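Aspartokinase (Synechocystis, PDB 3L76) probably catalyses the ATP-dependent phosphorylation of the beta-carboxyl group of L-aspartate and binds lysine and threonine in pockets associated with its ACT domains. Local coordinates at residues I358-A363 and A373-T378; A460-A465 and K514-A519; A469-D474 and S502-A507. One frame throughout, in Å; residues are numbered along the deposited sequence.

Contact 1: residues I358-A363 and A373-T378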
loop_
_atom_site.group_PDB
_atom_site.type_symbol
_atom_site.label_atom_id
_atom_site.label_comp_id
_atom_site.label_asym_id
_atom_site.label_seq_id
_atom_site.Cartn_x
_atom_site.Cartn_y
_atom_site.Cartn_z
ATOM N N ILE A 358 36.072 -19.526 -23.631
ATOM C CA ILE A 358 34.635 -19.277 -23.588
ATOM C C ILE A 358 34.278 -18.650 -22.258
ATOM O O ILE A 358 34.973 -18.851 -21.264
ATOM C CB ILE A 358 33.791 -20.540 -23.804
ATOM C CG1 ILE A 358 34.103 -21.569 -22.724
ATOM C CG2 ILE A 358 34.052 -21.121 -25.174
ATOM C CD1 ILE A 358 33.425 -22.887 -22.961
ATOM N N ALA A 359 33.200 -17.876 -22.243
ATOM C CA ALA A 359 32.761 -17.239 -21.006
ATOM C C ALA A 359 31.261 -17.065 -20.949
ATOM O O ALA A 359 30.572 -17.001 -21.983
ATOM C CB ALA A 359 33.432 -15.904 -20.853
ATOM N N ILE A 360 30.756 -16.987 -19.728
ATOM C CA ILE A 360 29.420 -16.457 -19.506
ATOM C C ILE A 360 29.611 -15.139 -18.792
ATOM O O ILE A 360 30.505 -14.990 -17.958
ATOM C CB ILE A 360 28.544 -17.411 -18.696
ATOM C CG1 ILE A 360 29.156 -17.645 -17.300
ATOM C CG2 ILE A 360 28.352 -18.712 -19.468
ATOM C CD1 ILE A 360 28.312 -18.554 -16.417
ATOM N N ALA A 361 28.792 -14.161 -19.144
ATOM C CA ALA A 361 28.946 -12.829 -18.592
ATOM C C ALA A 361 27.586 -12.331 -18.141
ATOM O O ALA A 361 26.576 -12.629 -18.773
ATOM C CB ALA A 361 29.542 -11.919 -19.638
ATOM N N GLY A 362 27.551 -11.585 -17.046
ATOM C CA GLY A 362 26.283 -11.118 -16.519
ATOM C C GLY A 362 26.313 -10.525 -15.133
ATOM O O GLY A 362 26.860 -11.124 -14.193
ATOM N N ALA A 363 25.715 -9.340 -15.015
ATOM C CA ALA A 363 25.581 -8.662 -13.733
ATOM C C ALA A 363 24.819 -9.508 -12.703
ATOM O O ALA A 363 25.108 -9.471 -11.509
ATOM C CB ALA A 363 24.916 -7.333 -13.930
ATOM N N ALA A 373 28.376 -23.015 -11.353
ATOM C CA ALA A 373 28.092 -24.442 -11.305
ATOM C C ALA A 373 27.303 -24.891 -12.529
ATOM O O ALA A 373 27.549 -25.959 -13.101
ATOM C CB ALA A 373 27.339 -24.774 -10.040
ATOM N N LYS A 374 26.342 -24.071 -12.932
ATOM C CA LYS A 374 25.536 -24.396 -14.094
ATOM C C LYS A 374 26.347 -24.304 -15.388
ATOM O O LYS A 374 26.150 -25.088 -16.307
ATOM C CB LYS A 374 24.306 -23.498 -14.161
ATOM C CG LYS A 374 23.425 -23.795 -15.354
ATOM C CD LYS A 374 22.241 -22.865 -15.382
ATOM C CE LYS A 374 21.372 -23.098 -16.610
ATOM N NZ LYS A 374 20.528 -21.899 -16.870
ATOM N N MET A 375 27.266 -23.352 -15.460
ATOM C CA MET A 375 28.198 -23.332 -16.581
ATOM C C MET A 375 28.957 -24.653 -16.692
ATOM O O MET A 375 28.943 -25.307 -17.737
ATOM C CB MET A 375 29.188 -22.189 -16.452
ATOM C CG MET A 375 30.079 -22.054 -17.666
ATOM S SD MET A 375 31.378 -20.842 -17.414
ATOM C CE MET A 375 32.025 -20.772 -19.073
ATOM N N PHE A 376 29.603 -25.048 -15.601
ATOM C CA PHE A 376 30.381 -26.299 -15.552
ATOM C C PHE A 376 29.559 -27.541 -15.874
ATOM O O PHE A 376 30.027 -28.429 -16.582
ATOM C CB PHE A 376 31.076 -26.462 -14.188
ATOM C CG PHE A 376 31.896 -25.251 -13.767
ATOM C CD1 PHE A 376 32.380 -24.344 -14.717
ATOM C CD2 PHE A 376 32.178 -25.019 -12.430
ATOM C CE1 PHE A 376 33.137 -23.233 -14.331
ATOM C CE2 PHE A 376 32.931 -23.912 -12.023
ATOM C CZ PHE A 376 33.414 -23.019 -12.963
ATOM N N LYS A 377 28.330 -27.604 -15.369
ATOM C CA LYS A 377 27.446 -28.735 -15.664
ATOM C C LYS A 377 27.096 -28.792 -17.154
ATOM O O LYS A 377 27.142 -29.852 -17.772
ATOM C CB LYS A 377 26.165 -28.657 -14.830
ATOM C CG LYS A 377 25.131 -29.732 -15.159
ATOM C CD LYS A 377 23.728 -29.351 -14.653
ATOM C CE LYS A 377 22.643 -30.296 -15.181
ATOM N NZ LYS A 377 22.841 -31.708 -14.736
ATOM N N THR A 378 26.751 -27.642 -17.729
ATOM C CA THR A 378 26.415 -27.562 -19.144
ATOM C C THR A 378 27.530 -28.113 -20.021
ATOM O O THR A 378 27.271 -28.898 -20.924
ATOM C CB THR A 378 26.108 -26.123 -19.566
ATOM O OG1 THR A 378 25.100 -25.592 -18.708
ATOM C CG2 THR A 378 25.606 -26.087 -20.993
#
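M375 lies along I360 and reaches with its methyl toward I358, joining the first helix of an ACT domain (371-381) to the helix-covered face of its antiparallel sheet, at strand 348-361. The axes of the short helix and strand pieces pass 10.1 Å apart at 144°, closer to antiparallel than to perpendicular, and M375 gives up the most surface of any residue here. Its CG stands anti to the backbone N (chi1 -174°) and the chain stays extended beyond it, which carries SD and CE off the helix and down onto the strand. I360 runs alongside in the opposite sense, with I360 CD1 3.7 Å from M375 CB and I360 CG1 3.9 Å from M375 SD. Farther out, M375 CE meets the strand backbone, 4.0 Å from I360 N and 4.1 Å from A359 CA. All four touching residues are buried, and every contact is van der Waals in kind. V396 and C398 of strand 395-401 and L412 of helix 405-415 also touch M375, placing it in the domain core. The methyl ends beside I358, where M375 CE is 4.1 Å from I358 O and 4.3 Å from I358 CG1.

Contact 2: residues A460-A465 and K514-A519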
loop_
_atom_site.group_PDB
_atom_site.type_symbol
_atom_site.label_atom_id
_atom_site.label_comp_id
_atom_site.label_asym_id
_atom_site.label_seq_id
_atom_site.Cartn_x
_atom_site.Cartn_y
_atom_site.Cartn_z
ATOM N N ALA A 460 31.819 -29.303 -11.973
ATOM C CA ALA A 460 30.367 -29.257 -11.895
ATOM C C ALA A 460 29.884 -29.824 -10.573
ATOM O O ALA A 460 29.095 -29.194 -9.866
ATOM C CB ALA A 460 29.725 -30.021 -13.067
ATOM N N GLN A 461 30.365 -31.011 -10.233
ATOM C CA GLN A 461 29.862 -31.687 -9.042
ATOM C C GLN A 461 30.277 -31.009 -7.730
ATOM O O GLN A 461 29.523 -31.017 -6.762
ATOM C CB GLN A 461 30.163 -33.197 -9.080
ATOM C CG GLN A 461 31.253 -33.697 -8.157
ATOM C CD GLN A 461 31.512 -35.179 -8.359
ATOM O OE1 GLN A 461 31.140 -35.747 -9.388
ATOM N NE2 GLN A 461 32.147 -35.812 -7.380
ATOM N N LEU A 462 31.444 -30.380 -7.725
ATOM C CA LEU A 462 31.916 -29.693 -6.534
ATOM C C LEU A 462 31.154 -28.399 -6.326
ATOM O O LEU A 462 30.730 -28.080 -5.217
ATOM C CB LEU A 462 33.409 -29.403 -6.648
ATOM C CG LEU A 462 34.312 -30.637 -6.677
ATOM C CD1 LEU A 462 35.649 -30.291 -7.267
ATOM C CD2 LEU A 462 34.459 -31.251 -5.286
ATOM N N PHE A 463 30.972 -27.650 -7.402
ATOM C CA PHE A 463 30.305 -26.366 -7.291
ATOM C C PHE A 463 28.792 -26.474 -7.249
ATOM O O PHE A 463 28.142 -25.607 -6.663
ATOM C CB PHE A 463 30.813 -25.376 -8.334
ATOM C CG PHE A 463 32.196 -24.941 -8.071
ATOM C CD1 PHE A 463 32.451 -23.997 -7.106
ATOM C CD2 PHE A 463 33.256 -25.525 -8.729
ATOM C CE1 PHE A 463 33.743 -23.618 -6.821
ATOM C CE2 PHE A 463 34.542 -25.154 -8.436
ATOM C CZ PHE A 463 34.785 -24.205 -7.476
ATOM N N THR A 464 28.237 -27.552 -7.811
ATOM C CA THR A 464 26.798 -27.794 -7.677
ATOM C C THR A 464 26.450 -28.036 -6.217
ATOM O O THR A 464 25.443 -27.537 -5.719
ATOM C CB THR A 464 26.320 -28.992 -8.506
ATOM O OG1 THR A 464 26.395 -28.672 -9.890
ATOM C CG2 THR A 464 24.871 -29.343 -8.174
ATOM N N ALA A 465 27.304 -28.799 -5.542
ATOM C CA ALA A 465 27.134 -29.117 -4.132
ATOM C C ALA A 465 27.069 -27.873 -3.258
ATOM O O ALA A 465 26.180 -27.742 -2.421
ATOM C CB ALA A 465 28.246 -30.038 -3.668
ATOM N N LYS A 514 36.378 -38.110 -0.937
ATOM C CA LYS A 514 36.854 -39.183 -0.057
ATOM C C LYS A 514 37.522 -40.360 -0.787
ATOM O O LYS A 514 38.306 -41.101 -0.183
ATOM C CB LYS A 514 35.737 -39.668 0.874
ATOM N N ASP A 515 37.217 -40.527 -2.073
ATOM C CA ASP A 515 37.927 -41.507 -2.895
ATOM C C ASP A 515 38.533 -40.914 -4.165
ATOM O O ASP A 515 38.481 -41.524 -5.231
ATOM C CB ASP A 515 37.048 -42.714 -3.239
ATOM C CG ASP A 515 35.623 -42.553 -2.777
ATOM O OD1 ASP A 515 34.845 -41.864 -3.469
ATOM O OD2 ASP A 515 35.279 -43.128 -1.725
ATOM N N TRP A 516 39.087 -39.712 -4.048
ATOM C CA TRP A 516 39.968 -39.178 -5.073
ATOM C C TRP A 516 41.394 -39.329 -4.547
ATOM O O TRP A 516 41.713 -38.810 -3.485
ATOM C CB TRP A 516 39.670 -37.703 -5.346
ATOM C CG TRP A 516 38.380 -37.445 -6.045
ATOM C CD1 TRP A 516 37.530 -38.373 -6.569
ATOM C CD2 TRP A 516 37.797 -36.168 -6.316
ATOM N NE1 TRP A 516 36.444 -37.754 -7.140
ATOM C CE2 TRP A 516 36.581 -36.400 -6.998
ATOM C CE3 TRP A 516 38.179 -34.853 -6.049
ATOM C CZ2 TRP A 516 35.747 -35.364 -7.414
ATOM C CZ3 TRP A 516 37.338 -33.819 -6.455
ATOM C CH2 TRP A 516 36.139 -34.084 -7.129
ATOM N N LEU A 517 42.243 -40.049 -5.274
ATOM C CA LEU A 517 43.633 -40.230 -4.852
ATOM C C LEU A 517 44.296 -38.900 -4.480
ATOM O O LEU A 517 44.377 -37.995 -5.304
ATOM C CB LEU A 517 44.440 -40.902 -5.963
ATOM C CG LEU A 517 45.781 -41.600 -5.661
ATOM C CD1 LEU A 517 46.803 -41.510 -6.811
ATOM C CD2 LEU A 517 46.422 -41.377 -4.263
ATOM N N ASP A 518 44.756 -38.788 -3.237
ATOM C CA ASP A 518 45.484 -37.599 -2.779
ATOM C C ASP A 518 44.701 -36.287 -2.813
ATOM O O ASP A 518 45.296 -35.216 -2.712
ATOM C CB ASP A 518 46.778 -37.415 -3.576
ATOM C CG ASP A 518 47.810 -38.478 -3.276
ATOM O OD1 ASP A 518 48.659 -38.728 -4.155
ATOM O OD2 ASP A 518 47.773 -39.058 -2.171
ATOM N N ALA A 519 43.384 -36.350 -2.967
ATOM C CA ALA A 519 42.586 -35.139 -2.910
ATOM C C ALA A 519 42.628 -34.576 -1.493
ATOM O O ALA A 519 42.933 -35.281 -0.547
ATOM C CB ALA A 519 41.159 -35.411 -3.351
#
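Q461 and L462, neighbours on helix 458-468, both meet the six-membered end of the W516 indole. The chain of Q461 is extended beyond CG, which brings its amide to the indole from the opposite direction. There Q461 NE2 lies 3.6 Å from W516 CZ2, with the amide and ring planes 36° apart; the approach is oblique and is a van der Waals contact.

L462 comes next and offers both methyls. Its CD1 sits at the ring edge, in plane, 3.8 Å from W516 CH2, while CD2, at the same 3.8 Å from W516 CH2, approaches obliquely. L462 CG and both methyls thus gather round W516 CH2, all within 3.9 Å, and the two methyls also stand 4.0 Å from W516 CZ3. The fold is the ACT domain, in which two helices pack on one side of an antiparallel sheet; L462 also touches L509 of the second helix, 499-512, and V452 of strand 437-453. W516 comes from the loop between that second helix and strand 520-533, and V452 and P453 touch its side chain too. Residues W516-A519 form a type II beta turn closed by A519 N to W516 O at 3.0 Å.

Farther along the helix, F463 turns from this contact and meets F495 edge-to-face. T464 directs its hydroxyl back along its own helix: T464 OG1 is 2.8 Å from A460 O and lies above the carbonyl plane, 42° out of it, while T464 N reaches the same oxygen from the opposite face. A465 then touches I508 and L512 of helix 499-512.

Contact 3: residues A469-D474 and S502-A507; sequences ANISVD and SSQAEA. With LYS (lysine), chain F.
The side chains of I471 and Q504 meet at a slant, the isoleucine coming from the loop that follows helix 458-468 and the glutamine from helix 499-512 of the same ACT domain. I471 has CG1 anti to its carbonyl carbon (chi1 -60°) and an extended second torsion, which sends CD1 toward the helix; this methyl stands 3.8 Å from Q504 OE1 and 3.9 Å from A505 N, with A505 CB beyond at 4.3 Å from I471 CD1. The extended chain of Q504 (CG anti to the backbone N, chi1 -167°) brings its amide to the loop: OE1 is on the isoleucine, whereas Q504 NE2 reaches A469 CB at 3.7 Å. One flat amide therefore spans two loop residues by van der Waals contact. I471 is buried and is also touched by D501 and I508, while Q504 is exposed to solvent.

The turn of the loop is set at N470, whose positive phi makes it the C-prime residue of a Schellman motif ending the preceding helix. Beyond I471, the chain supplies part of a lysine pocket. The ligand's amino N donates to S472 OG and to V473 O, the latter bond measuring 2.7 Å, so two acceptors of neighbouring residues hold that group. S392 O and A372 N also hydrogen-bond to the ligand, from the neighbouring ACT domain, which also contributes helix 371-381, so the bound amino acid bridges two ACT domains. D474, also a residue of this pocket, forms a salt bridge through OD2 with K529 NZ. The bond to the ligand's carboxylate is nearly straight: V473 N lies 2.6 Å from the ligand O, with an angle of 169° at the hydrogen.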
loop_
_atom_site.group_PDB
_atom_site.type_symbol
_atom_site.label_atom_id
_atom_site.label_comp_id
_atom_site.label_asym_id
_atom_site.label_seq_id
_atom_site.Cartn_x
_atom_site.Cartn_y
_atom_site.Cartn_z
ATOM N N ALA A 469 23.485 -25.628 -1.385
ATOM C CA ALA A 469 23.459 -25.181 0.002
ATOM C C ALA A 469 23.386 -23.657 0.075
ATOM O O ALA A 469 23.575 -23.064 1.128
ATOM C CB ALA A 469 24.708 -25.696 0.762
ATOM N N ASN A 470 23.145 -23.025 -1.061
ATOM C CA ASN A 470 22.944 -21.585 -1.095
ATOM C C ASN A 470 24.202 -20.774 -0.822
ATOM O O ASN A 470 24.133 -19.575 -0.553
ATOM C CB ASN A 470 21.843 -21.182 -0.119
ATOM C CG ASN A 470 20.772 -20.350 -0.769
ATOM O OD1 ASN A 470 21.048 -19.550 -1.661
ATOM N ND2 ASN A 470 19.534 -20.532 -0.327
ATOM N N ILE A 471 25.355 -21.419 -0.893
ATOM C CA ILE A 471 26.600 -20.687 -0.779
ATOM C C ILE A 471 27.008 -20.101 -2.132
ATOM O O ILE A 471 27.170 -20.816 -3.116
ATOM C CB ILE A 471 27.729 -21.571 -0.248
ATOM C CG1 ILE A 471 27.368 -22.116 1.137
ATOM C CG2 ILE A 471 29.041 -20.787 -0.229
ATOM C CD1 ILE A 471 28.293 -23.224 1.621
ATOM N N SER A 472 27.161 -18.789 -2.169
ATOM C CA SER A 472 27.589 -18.100 -3.370
ATOM C C SER A 472 29.105 -18.030 -3.372
ATOM O O SER A 472 29.719 -17.779 -2.338
ATOM C CB SER A 472 26.995 -16.685 -3.414
ATOM O OG SER A 472 27.657 -15.874 -4.372
ATOM N N VAL A 473 29.704 -18.236 -4.540
ATOM C CA VAL A 473 31.155 -18.230 -4.667
ATOM C C VAL A 473 31.642 -16.956 -5.356
ATOM O O VAL A 473 31.048 -16.510 -6.329
ATOM C CB VAL A 473 31.613 -19.435 -5.510
ATOM C CG1 VAL A 473 33.108 -19.427 -5.801
ATOM C CG2 VAL A 473 31.045 -20.763 -5.007
ATOM N N ASP A 474 32.742 -16.395 -4.865
ATOM C CA ASP A 474 33.247 -15.118 -5.364
ATOM C C ASP A 474 34.310 -15.264 -6.450
ATOM O O ASP A 474 34.352 -14.472 -7.390
ATOM C CB ASP A 474 33.816 -14.285 -4.218
ATOM C CG ASP A 474 34.396 -12.957 -4.686
ATOM O OD1 ASP A 474 33.663 -12.159 -5.305
ATOM O OD2 ASP A 474 35.586 -12.701 -4.420
ATOM N N SER A 502 32.811 -20.433 5.047
ATOM C CA SER A 502 34.034 -21.239 5.106
ATOM C C SER A 502 33.804 -22.671 5.569
ATOM O O SER A 502 34.014 -23.628 4.825
ATOM C CB SER A 502 35.027 -20.585 6.065
ATOM O OG SER A 502 36.288 -20.431 5.459
ATOM N N SER A 503 33.383 -22.798 6.820
ATOM C CA SER A 503 33.197 -24.091 7.450
ATOM C C SER A 503 32.193 -24.971 6.727
ATOM O O SER A 503 32.493 -26.117 6.421
ATOM C CB SER A 503 32.782 -23.908 8.908
ATOM O OG SER A 503 33.814 -23.268 9.633
ATOM N N GLN A 504 30.999 -24.449 6.465
ATOM C CA GLN A 504 29.991 -25.245 5.778
ATOM C C GLN A 504 30.489 -25.706 4.408
ATOM O O GLN A 504 30.255 -26.841 4.003
ATOM C CB GLN A 504 28.682 -24.485 5.649
ATOM C CG GLN A 504 27.508 -25.367 5.237
ATOM C CD GLN A 504 26.287 -24.565 4.800
ATOM O OE1 GLN A 504 26.282 -23.334 4.846
ATOM N NE2 GLN A 504 25.253 -25.265 4.365
ATOM N N ALA A 505 31.195 -24.831 3.704
ATOM C CA ALA A 505 31.774 -25.198 2.421
ATOM C C ALA A 505 32.720 -26.391 2.545
ATOM O O ALA A 505 32.593 -27.379 1.822
ATOM C CB ALA A 505 32.484 -24.012 1.803
ATOM N N GLU A 506 33.676 -26.295 3.461
ATOM C CA GLU A 506 34.613 -27.388 3.699
ATOM C C GLU A 506 33.859 -28.670 4.033
ATOM O O GLU A 506 34.137 -29.745 3.503
ATOM C CB GLU A 506 35.559 -27.018 4.832
ATOM C CG GLU A 506 36.501 -28.118 5.241
ATOM C CD GLU A 506 37.456 -27.688 6.346
ATOM O OE1 GLU A 506 38.628 -28.116 6.314
ATOM O OE2 GLU A 506 37.038 -26.925 7.245
ATOM N N ALA A 507 32.874 -28.531 4.903
ATOM C CA ALA A 507 32.061 -29.645 5.353
ATOM C C ALA A 507 31.281 -30.309 4.229
ATOM O O ALA A 507 31.041 -31.511 4.269
ATOM C CB ALA A 507 31.120 -29.187 6.449
HETATM N N LYS F . 28.627 -15.829 -7.304
HETATM C CA LYS F . 28.573 -16.774 -8.427
HETATM C C LYS F . 28.300 -18.211 -8.005
HETATM O O LYS F . 28.495 -18.557 -6.816
HETATM C CB LYS F . 29.864 -16.698 -9.261
HETATM C CG LYS F . 30.069 -15.355 -9.956
HETATM C CD LYS F . 31.504 -15.137 -10.410
HETATM C CE LYS F . 32.357 -14.581 -9.287
HETATM N NZ LYS F . 32.926 -13.238 -9.610
HETATM O OXT LYS F . 27.875 -19.026 -8.863
#

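Following the chain from the N terminus, contact 1 closes first, a short loop of nine residues joining strand 348-361 to helix 371-381. Contact 2 opens later on helix 458-468 and closes 48 residues on, in the loop before strand 520-533. Contact 3 is nested inside that larger loop, tying the loop after helix 458-468 to helix 499-512. Contacts 2 and 3 thus belong to one ACT range, whereas contact 1 lies in another. The two ranges meet directly: A373 CB packs 3.6 Å from F463 O, linking contacts 1 and 2. F463 also touches V473, joining contact 2 to contact 3, while contacts 1 and 3 remain about 7 Å apart at their nearest atoms.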